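Long-range contacts in hypothetical protein DR_0824 (Deinococcus radiodurans, PDB 2IMR), which catalyses the zinc-dependent deamination of aminodeoxyfutalosine to futalosine, a step in menaquinone biosynthesis, and more weakly deaminates adenosine and related nucleosides: residues 39-44 with 83-88; 113-118 with 241-246; 183-188 with 223-228. One frame throughout, in Å; residues are numbered along the deposited sequence.

Interaction 1. Residues 39-44 with 83-88; sequences RLLTCD and AEERAG
Strands 39-43 and 83-86 run parallel, R39 facing A83 and T42 facing R86, their axes 4.6 Å apart at closest and turned by 28°. The ladder alternates: L40 N gives to A83 O, E85 N to L40 O, T42 N to E85 O, and A87 N to T42 O at 2.7 Å, already past the strand end. On one side of the sheet L41 CD2 lies along the carboxylate of E85, 3.3 Å from OE1, while E85 OE2 draws the edge of the R39 guanidinium into a salt bridge with a long, weak bond from NE. On the other side the chain of E84 runs beside L40, E84 CG 3.4 Å from L40 CD2, and a water links E84 OE1 to T42 OG1. R86 bends at chi2 (54°) and brings its guanidinium to D44 at the end of the strand: NH2 reaches OD2 at 2.8 Å and 177°, striking the carboxylate from above its plane, and NH1 bonds weakly to OD1. An asparagine in place of D44 would probably leave the R86 guanidinium without its countercharge and freer to swing away. Backbone bonds thus zip the strands together, D44-R86 fastens their end, and a weaker R39-E85 pair braces one side.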
ATOM      1  N   ARG A  39       5.014   0.308  35.822  1.00 28.55           N
ATOM      2  CA  ARG A  39       5.912  -0.602  35.129  1.00 25.88           C
ATOM      3  C   ARG A  39       6.455   0.175  33.939  1.00 23.09           C
ATOM      4  O   ARG A  39       5.692   0.820  33.220  1.00 22.08           O
ATOM      5  CB  ARG A  39       5.164  -1.839  34.625  1.00 27.21           C
ATOM      6  CG  ARG A  39       4.283  -2.499  35.669  1.00 29.14           C
ATOM      7  CD  ARG A  39       3.988  -3.947  35.314  1.00 29.73           C
ATOM      8  NE  ARG A  39       3.341  -4.107  34.015  1.00 28.81           N
ATOM      9  CZ  ARG A  39       2.129  -3.655  33.713  1.00 30.51           C
ATOM     10  NH1 ARG A  39       1.408  -2.995  34.614  1.00 31.21           N
ATOM     11  NH2 ARG A  39       1.626  -3.885  32.509  1.00 34.41           N
ATOM     12  N   LEU A  40       7.766   0.119  33.747  1.00 22.07           N
ATOM     13  CA  LEU A  40       8.408   0.812  32.641  1.00 22.72           C
ATOM     14  C   LEU A  40       8.770  -0.173  31.543  1.00 21.13           C
ATOM     15  O   LEU A  40       9.712  -0.958  31.680  1.00 21.71           O
ATOM     16  CB  LEU A  40       9.675   1.523  33.123  1.00 25.76           C
ATOM     17  CG  LEU A  40      10.609   2.063  32.035  1.00 27.74           C
ATOM     18  CD1 LEU A  40       9.862   3.046  31.141  1.00 27.59           C
ATOM     19  CD2 LEU A  40      11.807   2.734  32.694  1.00 29.18           C
ATOM     20  N   LEU A  41       8.008  -0.138  30.456  1.00 21.26           N
ATOM     21  CA  LEU A  41       8.268  -1.022  29.331  1.00 22.23           C
ATOM     22  C   LEU A  41       9.130  -0.259  28.344  1.00 22.02           C
ATOM     23  O   LEU A  41       8.735   0.804  27.868  1.00 23.50           O
ATOM     24  CB  LEU A  41       6.957  -1.431  28.660  1.00 22.15           C
ATOM     25  CG  LEU A  41       5.793  -1.816  29.573  1.00 24.85           C
ATOM     26  CD1 LEU A  41       4.730  -2.504  28.744  1.00 24.64           C
ATOM     27  CD2 LEU A  41       6.259  -2.728  30.692  1.00 25.60           C
ATOM     28  N   THR A  42      10.307  -0.792  28.036  1.00 21.98           N
ATOM     29  CA  THR A  42      11.198  -0.123  27.096  1.00 23.04           C
ATOM     30  C   THR A  42      11.241  -0.823  25.741  1.00 23.72           C
ATOM     31  O   THR A  42      11.080  -2.041  25.646  1.00 23.64           O
ATOM     32  CB  THR A  42      12.631  -0.033  27.649  1.00 22.63           C
ATOM     33  OG1 THR A  42      13.171  -1.350  27.810  1.00 26.35           O
ATOM     34  CG2 THR A  42      12.631   0.674  28.996  1.00 22.32           C
ATOM     35  N   CYS A  43      11.456  -0.037  24.692  1.00 23.09           N
ATOM     36  CA  CYS A  43      11.522  -0.567  23.335  1.00 23.37           C
ATOM     37  C   CYS A  43      12.567   0.185  22.523  1.00 25.52           C
ATOM     38  O   CYS A  43      13.142   1.170  22.994  1.00 24.69           O
ATOM     39  CB  CYS A  43      10.152  -0.460  22.659  1.00 22.05           C
ATOM     40  SG  CYS A  43       9.424   1.206  22.587  1.00 24.14           S
ATOM     41  N   ASP A  44      12.815  -0.275  21.302  1.00 26.13           N
ATOM     42  CA  ASP A  44      13.796   0.381  20.450  1.00 27.17           C
ATOM     43  C   ASP A  44      13.159   1.549  19.730  1.00 27.10           C
ATOM     44  O   ASP A  44      13.790   2.587  19.531  1.00 28.11           O
ATOM     45  CB  ASP A  44      14.383  -0.610  19.445  1.00 29.17           C
ATOM     46  CG  ASP A  44      15.113  -1.752  20.122  1.00 31.34           C
ATOM     47  OD1 ASP A  44      15.844  -1.489  21.099  1.00 35.08           O
ATOM     48  OD2 ASP A  44      14.966  -2.908  19.678  1.00 34.61           O
ATOM     49  N   ALA A  83       9.472  -0.820  38.013  1.00 35.72           N
ATOM     50  CA  ALA A  83      10.266  -1.959  37.577  1.00 34.98           C
ATOM     51  C   ALA A  83      10.353  -1.890  36.057  1.00 35.26           C
ATOM     52  O   ALA A  83       9.382  -1.523  35.397  1.00 34.73           O
ATOM     53  CB  ALA A  83       9.601  -3.254  38.006  1.00 34.39           C
ATOM     54  N   GLU A  84      11.509  -2.232  35.498  1.00 35.35           N
ATOM     55  CA  GLU A  84      11.669  -2.192  34.051  1.00 34.90           C
ATOM     56  C   GLU A  84      11.412  -3.527  33.380  1.00 33.71           C
ATOM     57  O   GLU A  84      11.634  -4.592  33.958  1.00 35.05           O
ATOM     58  CB  GLU A  84      13.065  -1.695  33.667  1.00 37.06           C
ATOM     59  CG  GLU A  84      13.203  -0.186  33.713  1.00 39.84           C
ATOM     60  CD  GLU A  84      14.517   0.305  33.138  1.00 41.71           C
ATOM     61  OE1 GLU A  84      14.792   0.030  31.947  1.00 41.50           O
ATOM     62  OE2 GLU A  84      15.271   0.972  33.880  1.00 44.98           O
ATOM     63  N   GLU A  85      10.929  -3.444  32.147  1.00 31.60           N
ATOM     64  CA  GLU A  85      10.622  -4.604  31.327  1.00 29.96           C
ATOM     65  C   GLU A  85      11.066  -4.305  29.902  1.00 28.25           C
ATOM     66  O   GLU A  85      10.700  -3.274  29.350  1.00 27.48           O
ATOM     67  CB  GLU A  85       9.114  -4.861  31.300  1.00 29.38           C
ATOM     68  CG  GLU A  85       8.516  -5.521  32.525  1.00 31.75           C
ATOM     69  CD  GLU A  85       7.009  -5.647  32.405  1.00 31.66           C
ATOM     70  OE1 GLU A  85       6.529  -5.981  31.304  1.00 35.38           O
ATOM     71  OE2 GLU A  85       6.299  -5.414  33.405  1.00 34.76           O
ATOM     72  N   ARG A  86      11.862  -5.193  29.315  1.00 27.96           N
ATOM     73  CA  ARG A  86      12.295  -5.027  27.932  1.00 27.34           C
ATOM     74  C   ARG A  86      11.095  -5.487  27.104  1.00 26.66           C
ATOM     75  O   ARG A  86      10.746  -6.665  27.117  1.00 28.53           O
ATOM     76  CB  ARG A  86      13.510  -5.912  27.647  1.00 28.26           C
ATOM     77  CG  ARG A  86      13.773  -6.179  26.167  1.00 32.02           C
ATOM     78  CD  ARG A  86      13.890  -4.905  25.339  1.00 33.88           C
ATOM     79  NE  ARG A  86      14.186  -5.214  23.940  1.00 35.00           N
ATOM     80  CZ  ARG A  86      14.343  -4.310  22.980  1.00 35.35           C
ATOM     81  NH1 ARG A  86      14.233  -3.017  23.254  1.00 37.50           N
ATOM     82  NH2 ARG A  86      14.615  -4.701  21.739  1.00 35.84           N
ATOM     83  N   ALA A  87      10.461  -4.563  26.388  1.00 24.43           N
ATOM     84  CA  ALA A  87       9.270  -4.903  25.617  1.00 23.39           C
ATOM     85  C   ALA A  87       9.450  -5.162  24.124  1.00 21.25           C
ATOM     86  O   ALA A  87       8.476  -5.156  23.375  1.00 23.16           O
ATOM     87  CB  ALA A  87       8.211  -3.831  25.829  1.00 21.78           C
ATOM     88  N   GLY A  88      10.683  -5.388  23.689  1.00 21.15           N
ATOM     89  CA  GLY A  88      10.910  -5.663  22.281  1.00 22.17           C
ATOM     90  C   GLY A  88      11.328  -4.467  21.450  1.00 23.42           C
ATOM     91  O   GLY A  88      11.611  -3.394  21.981  1.00 24.49           O
TER
HETATM   92  O   HOH W   1       3.756  -5.901  31.122  1.00 32.08           O
HETATM   93  O   HOH W   2      14.790  -1.773  25.629  1.00 29.28           O
HETATM   94  O   HOH W   3      14.909  -2.026  30.065  1.00 35.63           O

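Interaction 2. Residues 113-118 with 241-246; sequences PYFQWI and VAEHPT
At the C-terminal end of barrel strand 238-241, the loop carrying E243, the probable proton donor, packs against the short helix 113-116. Y114 does most of the touching. Its OH gives a hydrogen bond to E243 OE1 at 2.7 Å, arriving from above the carboxylate plane, which stands 81° from the ring. E243, its CG anti to the backbone N (chi1 179°) and its chain extended beyond, carries the carboxylate to the hydroxyl at the phenol edge; F115 adds its ring edge, CE1 lying 4.0 Å from the same OE1. A water accepts from H244 N and donates weakly to the Y114 hydroxyl, tying it to the loop backbone.

Further out, the rings of Y114 and H244 form an offset stack, centroids 4.7 Å apart. They slide past each other in opposite directions, and each places its CB over the other's face: H244 CB sits 3.6 Å from the Y114 ring centroid, almost on the normal. W117 completes the cluster by turning the edge of its six-membered ring toward the H244 face, CZ3 to CE1 3.7 Å. T246 also fixes the imidazole's rotation: H244 ND1 accepts from T246 N at 3.2 Å, an N-cap of helix 245-253, and lies 2.6 Å from T246 OG1.

The E243 side chain comes within about 4 Å of zinc ligand D354 and about 7 Å of the zinc. A glutamate in the loop after a strand carrying zinc-binding H240, here steadied by a tyrosine, is consistent with the active site of deaminases of the amidohydrolase superfamily.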
ATOM      1  N   PRO A 113       3.946  -9.937 -17.548  1.00 22.83           N
ATOM      2  CA  PRO A 113       4.998 -10.908 -17.852  1.00 24.75           C
ATOM      3  C   PRO A 113       5.948 -11.264 -16.712  1.00 24.99           C
ATOM      4  O   PRO A 113       6.239 -12.442 -16.496  1.00 23.20           O
ATOM      5  CB  PRO A 113       5.728 -10.262 -19.027  1.00 26.83           C
ATOM      6  CG  PRO A 113       4.621  -9.568 -19.745  1.00 25.71           C
ATOM      7  CD  PRO A 113       3.873  -8.912 -18.605  1.00 25.57           C
ATOM      8  N   TYR A 114       6.425 -10.260 -15.979  1.00 23.97           N
ATOM      9  CA  TYR A 114       7.365 -10.521 -14.896  1.00 23.44           C
ATOM     10  C   TYR A 114       6.801 -11.341 -13.741  1.00 23.93           C
ATOM     11  O   TYR A 114       7.562 -11.893 -12.944  1.00 24.45           O
ATOM     12  CB  TYR A 114       7.988  -9.213 -14.391  1.00 23.21           C
ATOM     13  CG  TYR A 114       7.010  -8.152 -13.962  1.00 23.57           C
ATOM     14  CD1 TYR A 114       6.600  -8.053 -12.633  1.00 24.16           C
ATOM     15  CD2 TYR A 114       6.508  -7.227 -14.882  1.00 22.62           C
ATOM     16  CE1 TYR A 114       5.724  -7.064 -12.226  1.00 23.16           C
ATOM     17  CE2 TYR A 114       5.623  -6.229 -14.484  1.00 23.78           C
ATOM     18  CZ  TYR A 114       5.237  -6.154 -13.151  1.00 24.23           C
ATOM     19  OH  TYR A 114       4.369  -5.170 -12.740  1.00 26.90           O
ATOM     20  N   PHE A 115       5.478 -11.430 -13.640  1.00 23.34           N
ATOM     21  CA  PHE A 115       4.884 -12.248 -12.592  1.00 26.11           C
ATOM     22  C   PHE A 115       5.102 -13.703 -12.999  1.00 27.35           C
ATOM     23  O   PHE A 115       5.344 -14.570 -12.162  1.00 27.32           O
ATOM     24  CB  PHE A 115       3.381 -11.986 -12.456  1.00 25.14           C
ATOM     25  CG  PHE A 115       3.031 -10.988 -11.390  1.00 25.14           C
ATOM     26  CD1 PHE A 115       3.427  -9.659 -11.501  1.00 24.40           C
ATOM     27  CD2 PHE A 115       2.297 -11.376 -10.276  1.00 26.03           C
ATOM     28  CE1 PHE A 115       3.095  -8.730 -10.521  1.00 24.71           C
ATOM     29  CE2 PHE A 115       1.960 -10.453  -9.284  1.00 26.77           C
ATOM     30  CZ  PHE A 115       2.360  -9.126  -9.410  1.00 25.84           C
ATOM     31  N   GLN A 116       5.015 -13.953 -14.301  1.00 28.32           N
ATOM     32  CA  GLN A 116       5.192 -15.290 -14.852  1.00 29.72           C
ATOM     33  C   GLN A 116       6.632 -15.774 -14.709  1.00 28.62           C
ATOM     34  O   GLN A 116       6.883 -16.973 -14.570  1.00 28.43           O
ATOM     35  CB  GLN A 116       4.799 -15.297 -16.332  1.00 32.31           C
ATOM     36  CG  GLN A 116       3.380 -14.820 -16.610  1.00 35.17           C
ATOM     37  CD  GLN A 116       2.339 -15.650 -15.886  1.00 38.40           C
ATOM     38  OE1 GLN A 116       2.343 -16.880 -15.971  1.00 40.71           O
ATOM     39  NE2 GLN A 116       1.435 -14.981 -15.172  1.00 38.55           N
ATOM     40  N   TRP A 117       7.578 -14.842 -14.745  1.00 27.87           N
ATOM     41  CA  TRP A 117       8.985 -15.202 -14.635  1.00 25.64           C
ATOM     42  C   TRP A 117       9.337 -15.770 -13.264  1.00 24.71           C
ATOM     43  O   TRP A 117      10.397 -16.371 -13.090  1.00 23.11           O
ATOM     44  CB  TRP A 117       9.872 -13.992 -14.955  1.00 26.81           C
ATOM     45  CG  TRP A 117       9.606 -13.412 -16.319  1.00 28.96           C
ATOM     46  CD1 TRP A 117       9.051 -14.058 -17.388  1.00 29.65           C
ATOM     47  CD2 TRP A 117       9.880 -12.074 -16.759  1.00 28.20           C
ATOM     48  NE1 TRP A 117       8.956 -13.205 -18.460  1.00 29.95           N
ATOM     49  CE2 TRP A 117       9.458 -11.981 -18.104  1.00 29.10           C
ATOM     50  CE3 TRP A 117      10.438 -10.943 -16.146  1.00 27.62           C
ATOM     51  CZ2 TRP A 117       9.575 -10.800 -18.849  1.00 28.10           C
ATOM     52  CZ3 TRP A 117      10.553  -9.765 -16.889  1.00 27.39           C
ATOM     53  CH2 TRP A 117      10.123  -9.707 -18.225  1.00 28.85           C
ATOM     54  N   ILE A 118       8.450 -15.578 -12.292  1.00 21.62           N
ATOM     55  CA  ILE A 118       8.667 -16.103 -10.945  1.00 22.28           C
ATOM     56  C   ILE A 118       7.532 -17.090 -10.669  1.00 24.04           C
ATOM     57  O   ILE A 118       6.503 -16.735 -10.086  1.00 23.41           O
ATOM     58  CB  ILE A 118       8.647 -14.981  -9.886  1.00 22.22           C
ATOM     59  CG1 ILE A 118       9.577 -13.838 -10.315  1.00 22.36           C
ATOM     60  CG2 ILE A 118       9.094 -15.533  -8.534  1.00 22.22           C
ATOM     61  CD1 ILE A 118      11.055 -14.206 -10.373  1.00 23.94           C
ATOM     62  N   VAL A 241       2.589   1.745 -10.160  1.00 14.38           N
ATOM     63  CA  VAL A 241       3.439   2.438 -11.124  1.00 14.91           C
ATOM     64  C   VAL A 241       4.921   2.107 -11.013  1.00 15.83           C
ATOM     65  O   VAL A 241       5.477   2.077  -9.914  1.00 14.27           O
ATOM     66  CB  VAL A 241       3.271   3.971 -10.988  1.00 16.57           C
ATOM     67  CG1 VAL A 241       4.115   4.694 -12.037  1.00 17.72           C
ATOM     68  CG2 VAL A 241       1.801   4.340 -11.138  1.00 16.30           C
ATOM     69  N   ALA A 242       5.542   1.858 -12.166  1.00 12.81           N
ATOM     70  CA  ALA A 242       6.972   1.556 -12.257  1.00 14.05           C
ATOM     71  C   ALA A 242       7.447   0.440 -11.324  1.00 15.44           C
ATOM     72  O   ALA A 242       8.525   0.529 -10.721  1.00 15.02           O
ATOM     73  CB  ALA A 242       7.786   2.831 -12.004  1.00 13.94           C
ATOM     74  N   GLU A 243       6.657  -0.624 -11.234  1.00 14.86           N
ATOM     75  CA  GLU A 243       6.999  -1.744 -10.365  1.00 15.27           C
ATOM     76  C   GLU A 243       8.254  -2.493 -10.798  1.00 16.23           C
ATOM     77  O   GLU A 243       9.161  -2.681  -9.992  1.00 15.18           O
ATOM     78  CB  GLU A 243       5.824  -2.724 -10.268  1.00 16.52           C
ATOM     79  CG  GLU A 243       6.129  -3.940  -9.388  1.00 15.98           C
ATOM     80  CD  GLU A 243       4.952  -4.873  -9.237  1.00 19.29           C
ATOM     81  OE1 GLU A 243       4.051  -4.838 -10.102  1.00 19.68           O
ATOM     82  OE2 GLU A 243       4.934  -5.658  -8.264  1.00 18.74           O
ATOM     83  N   HIS A 244       8.311  -2.904 -12.065  1.00 14.14           N
ATOM     84  CA  HIS A 244       9.452  -3.653 -12.594  1.00 15.54           C
ATOM     85  C   HIS A 244      10.277  -2.773 -13.543  1.00 15.47           C
ATOM     86  O   HIS A 244       9.730  -1.912 -14.227  1.00 14.55           O
ATOM     87  CB  HIS A 244       8.932  -4.901 -13.324  1.00 15.75           C
ATOM     88  CG  HIS A 244       9.974  -5.946 -13.578  1.00 16.78           C
ATOM     89  ND1 HIS A 244      10.764  -5.954 -14.707  1.00 16.66           N
ATOM     90  CD2 HIS A 244      10.361  -7.015 -12.841  1.00 17.09           C
ATOM     91  CE1 HIS A 244      11.592  -6.984 -14.655  1.00 19.30           C
ATOM     92  NE2 HIS A 244      11.368  -7.642 -13.533  1.00 18.26           N
ATOM     93  N   PRO A 245      11.607  -2.966 -13.582  1.00 16.06           N
ATOM     94  CA  PRO A 245      12.424  -2.140 -14.476  1.00 17.06           C
ATOM     95  C   PRO A 245      12.022  -2.188 -15.948  1.00 18.17           C
ATOM     96  O   PRO A 245      12.210  -1.210 -16.675  1.00 19.40           O
ATOM     97  CB  PRO A 245      13.847  -2.658 -14.234  1.00 18.16           C
ATOM     98  CG  PRO A 245      13.640  -4.066 -13.760  1.00 19.51           C
ATOM     99  CD  PRO A 245      12.444  -3.930 -12.845  1.00 18.27           C
ATOM    100  N   THR A 246      11.468  -3.314 -16.387  1.00 18.12           N
ATOM    101  CA  THR A 246      11.055  -3.455 -17.777  1.00 18.73           C
ATOM    102  C   THR A 246       9.881  -2.536 -18.136  1.00 18.02           C
ATOM    103  O   THR A 246       9.584  -2.332 -19.316  1.00 17.73           O
ATOM    104  CB  THR A 246      10.699  -4.923 -18.108  1.00 18.23           C
ATOM    105  OG1 THR A 246       9.811  -5.445 -17.116  1.00 19.37           O
ATOM    106  CG2 THR A 246      11.964  -5.777 -18.147  1.00 20.09           C
TER
HETATM  107  O   HOH W   4       6.084  -3.063 -13.796  1.00 16.14           O

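Interaction 3. Residues 183-188 with 223-228; sequences KADEVF and MRLLSD
F188 and L225 form the close-packed part of this helix pair, where helices 184-199 and 220-233 run roughly parallel, their local axes 9.9 Å apart and inclined at 33°. The phenylalanine reaches across to helix 220-233 because its chi1 of 172° sets CG opposite the backbone N, and it lays one face of its ring against L225. The CB of L225 stands 4.0 Å from the F188 ring centroid in a CH-pi contact, offset toward the rim, while L225 CD1 reaches back to F188 CB at 3.7 Å. The ring also skirts the backbone, with F188 CE1 3.4 Å from L225 O. At the ring edge F188 CD1 lies 3.9 Å from L226 CD2, the leucine passing in the opposite direction on its way to L210 and P212 of the neighbouring strand.

Toward the start of helix 184-199 the fit is looser. A184 CB is 4.5 Å from L225 CD1, and D185, whose CB leaves away from the partner helix, brings back only OD1, at 3.6 Å from the same methyl; that carboxylate is engaged in a salt bridge with R221. On the outward side, E186 and D228 are exposed, and D228 pairs with R224 within its own helix, NH2 to OD2 2.7 Å.

Such apolar packing of near-parallel neighbours, with L226 turned in onto strand 206-212, is characteristic of successive outer helices of a TIM-like (beta/alpha) barrel.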
ATOM      1  N   LYS A 183     -12.333   0.999 -26.117  1.00 23.36           N
ATOM      2  CA  LYS A 183     -13.217   0.421 -25.108  1.00 22.60           C
ATOM      3  C   LYS A 183     -13.330   1.288 -23.857  1.00 22.34           C
ATOM      4  O   LYS A 183     -14.131   1.002 -22.973  1.00 22.04           O
ATOM      5  CB  LYS A 183     -12.719  -0.973 -24.715  1.00 24.51           C
ATOM      6  CG  LYS A 183     -13.110  -2.081 -25.677  1.00 29.10           C
ATOM      7  CD  LYS A 183     -12.718  -1.772 -27.107  1.00 33.02           C
ATOM      8  CE  LYS A 183     -13.245  -2.846 -28.055  1.00 35.37           C
ATOM      9  NZ  LYS A 183     -12.871  -2.563 -29.472  1.00 38.87           N
ATOM     10  N   ALA A 184     -12.542   2.353 -23.790  1.00 20.20           N
ATOM     11  CA  ALA A 184     -12.539   3.228 -22.625  1.00 21.14           C
ATOM     12  C   ALA A 184     -13.901   3.722 -22.141  1.00 22.00           C
ATOM     13  O   ALA A 184     -14.240   3.551 -20.969  1.00 20.97           O
ATOM     14  CB  ALA A 184     -11.615   4.422 -22.875  1.00 22.34           C
ATOM     15  N   ASP A 185     -14.685   4.336 -23.025  1.00 21.23           N
ATOM     16  CA  ASP A 185     -15.986   4.865 -22.615  1.00 21.78           C
ATOM     17  C   ASP A 185     -16.901   3.824 -21.990  1.00 21.00           C
ATOM     18  O   ASP A 185     -17.482   4.056 -20.930  1.00 21.10           O
ATOM     19  CB  ASP A 185     -16.710   5.526 -23.795  1.00 23.43           C
ATOM     20  CG  ASP A 185     -16.008   6.773 -24.287  1.00 27.88           C
ATOM     21  OD1 ASP A 185     -15.218   7.357 -23.519  1.00 28.55           O
ATOM     22  OD2 ASP A 185     -16.259   7.182 -25.440  1.00 31.64           O
ATOM     23  N   GLU A 186     -17.031   2.675 -22.641  1.00 20.51           N
ATOM     24  CA  GLU A 186     -17.905   1.638 -22.117  1.00 21.04           C
ATOM     25  C   GLU A 186     -17.377   1.012 -20.833  1.00 20.33           C
ATOM     26  O   GLU A 186     -18.155   0.689 -19.940  1.00 18.77           O
ATOM     27  CB  GLU A 186     -18.155   0.567 -23.177  1.00 22.60           C
ATOM     28  CG  GLU A 186     -19.112   1.019 -24.278  1.00 28.14           C
ATOM     29  CD  GLU A 186     -20.467   1.481 -23.737  1.00 32.17           C
ATOM     30  OE1 GLU A 186     -21.191   0.666 -23.112  1.00 32.68           O
ATOM     31  OE2 GLU A 186     -20.811   2.666 -23.935  1.00 34.03           O
ATOM     32  N   VAL A 187     -16.062   0.834 -20.726  1.00 19.41           N
ATOM     33  CA  VAL A 187     -15.513   0.255 -19.504  1.00 18.61           C
ATOM     34  C   VAL A 187     -15.754   1.223 -18.351  1.00 19.31           C
ATOM     35  O   VAL A 187     -16.135   0.811 -17.253  1.00 17.24           O
ATOM     36  CB  VAL A 187     -14.000  -0.027 -19.630  1.00 18.33           C
ATOM     37  CG1 VAL A 187     -13.428  -0.417 -18.268  1.00 18.67           C
ATOM     38  CG2 VAL A 187     -13.771  -1.153 -20.629  1.00 19.83           C
ATOM     39  N   PHE A 188     -15.537   2.512 -18.603  1.00 18.67           N
ATOM     40  CA  PHE A 188     -15.750   3.527 -17.574  1.00 20.36           C
ATOM     41  C   PHE A 188     -17.205   3.529 -17.099  1.00 20.90           C
ATOM     42  O   PHE A 188     -17.479   3.553 -15.898  1.00 20.43           O
ATOM     43  CB  PHE A 188     -15.381   4.919 -18.105  1.00 20.75           C
ATOM     44  CG  PHE A 188     -15.750   6.030 -17.169  1.00 23.01           C
ATOM     45  CD1 PHE A 188     -15.109   6.165 -15.942  1.00 22.78           C
ATOM     46  CD2 PHE A 188     -16.783   6.907 -17.485  1.00 22.92           C
ATOM     47  CE1 PHE A 188     -15.493   7.150 -15.039  1.00 24.19           C
ATOM     48  CE2 PHE A 188     -17.177   7.901 -16.589  1.00 25.04           C
ATOM     49  CZ  PHE A 188     -16.531   8.023 -15.362  1.00 24.36           C
ATOM     50  N   MET A 223      -7.846   6.029 -18.285  1.00 16.79           N
ATOM     51  CA  MET A 223      -7.130   6.507 -17.103  1.00 15.97           C
ATOM     52  C   MET A 223      -7.626   7.896 -16.689  1.00 17.93           C
ATOM     53  O   MET A 223      -7.844   8.159 -15.505  1.00 16.03           O
ATOM     54  CB  MET A 223      -5.625   6.554 -17.378  1.00 16.22           C
ATOM     55  CG  MET A 223      -4.777   7.009 -16.186  1.00 15.10           C
ATOM     56  SD  MET A 223      -4.801   5.837 -14.805  1.00 17.96           S
ATOM     57  CE  MET A 223      -3.605   4.647 -15.380  1.00 14.82           C
ATOM     58  N   ARG A 224      -7.801   8.784 -17.662  1.00 18.16           N
ATOM     59  CA  ARG A 224      -8.284  10.127 -17.363  1.00 20.66           C
ATOM     60  C   ARG A 224      -9.748  10.133 -16.948  1.00 20.34           C
ATOM     61  O   ARG A 224     -10.144  10.910 -16.080  1.00 21.13           O
ATOM     62  CB  ARG A 224      -8.085  11.059 -18.561  1.00 24.37           C
ATOM     63  CG  ARG A 224      -6.655  11.525 -18.728  1.00 28.27           C
ATOM     64  CD  ARG A 224      -6.585  12.796 -19.565  1.00 35.54           C
ATOM     65  NE  ARG A 224      -7.496  13.842 -19.088  1.00 39.06           N
ATOM     66  CZ  ARG A 224      -7.606  14.235 -17.821  1.00 39.67           C
ATOM     67  NH1 ARG A 224      -6.866  13.671 -16.875  1.00 39.45           N
ATOM     68  NH2 ARG A 224      -8.452  15.207 -17.499  1.00 39.16           N
ATOM     69  N   LEU A 225     -10.557   9.277 -17.569  1.00 20.36           N
ATOM     70  CA  LEU A 225     -11.968   9.202 -17.208  1.00 19.49           C
ATOM     71  C   LEU A 225     -12.066   8.769 -15.753  1.00 18.55           C
ATOM     72  O   LEU A 225     -12.866   9.300 -14.983  1.00 18.40           O
ATOM     73  CB  LEU A 225     -12.711   8.189 -18.088  1.00 20.13           C
ATOM     74  CG  LEU A 225     -12.995   8.572 -19.542  1.00 22.01           C
ATOM     75  CD1 LEU A 225     -13.700   7.419 -20.257  1.00 22.75           C
ATOM     76  CD2 LEU A 225     -13.859   9.824 -19.571  1.00 24.28           C
ATOM     77  N   LEU A 226     -11.231   7.806 -15.377  1.00 17.27           N
ATOM     78  CA  LEU A 226     -11.238   7.294 -14.015  1.00 17.31           C
ATOM     79  C   LEU A 226     -10.717   8.305 -12.997  1.00 18.25           C
ATOM     80  O   LEU A 226     -11.350   8.525 -11.960  1.00 18.72           O
ATOM     81  CB  LEU A 226     -10.409   6.007 -13.925  1.00 16.28           C
ATOM     82  CG  LEU A 226     -10.916   4.806 -14.733  1.00 14.55           C
ATOM     83  CD1 LEU A 226      -9.850   3.697 -14.728  1.00 15.16           C
ATOM     84  CD2 LEU A 226     -12.239   4.308 -14.137  1.00 16.88           C
ATOM     85  N   SER A 227      -9.572   8.922 -13.278  1.00 19.84           N
ATOM     86  CA  SER A 227      -9.018   9.878 -12.324  1.00 22.22           C
ATOM     87  C   SER A 227      -9.905  11.110 -12.175  1.00 23.14           C
ATOM     88  O   SER A 227     -10.095  11.599 -11.061  1.00 21.76           O
ATOM     89  CB  SER A 227      -7.578  10.282 -12.699  1.00 24.30           C
ATOM     90  OG  SER A 227      -7.473  10.784 -14.018  1.00 26.97           O
ATOM     91  N   ASP A 228     -10.454  11.603 -13.282  1.00 22.98           N
ATOM     92  CA  ASP A 228     -11.334  12.771 -13.219  1.00 24.28           C
ATOM     93  C   ASP A 228     -12.583  12.430 -12.414  1.00 23.81           C
ATOM     94  O   ASP A 228     -13.027  13.215 -11.574  1.00 23.26           O
ATOM     95  CB  ASP A 228     -11.753  13.229 -14.621  1.00 25.44           C
ATOM     96  CG  ASP A 228     -10.627  13.910 -15.382  1.00 27.33           C
ATOM     97  OD1 ASP A 228      -9.565  14.173 -14.783  1.00 30.45           O
ATOM     98  OD2 ASP A 228     -10.809  14.192 -16.586  1.00 30.14           O
TER

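Overall arrangement
Interaction 1 belongs to the small mixed sheet 65-70, 57-62, 38-43, 83-86, and is complete before residue 113, where interaction 2 begins. Its centre lies about 43 Å from that of interaction 2 and about 53 Å from that of interaction 3, on the opposite side of the chain's centre from the latter. Interactions 2 and 3 share the amidohydrolase barrel, with nearest atoms about 7 Å apart but not touching. Both segments of interaction 3 fall between 113-118 and 241-246 in sequence. Within the barrel, interaction 2 borders the zinc site, whereas interaction 3 joins two helices of the outer layer; interaction 1 builds a separate sheet far from the annotated sites.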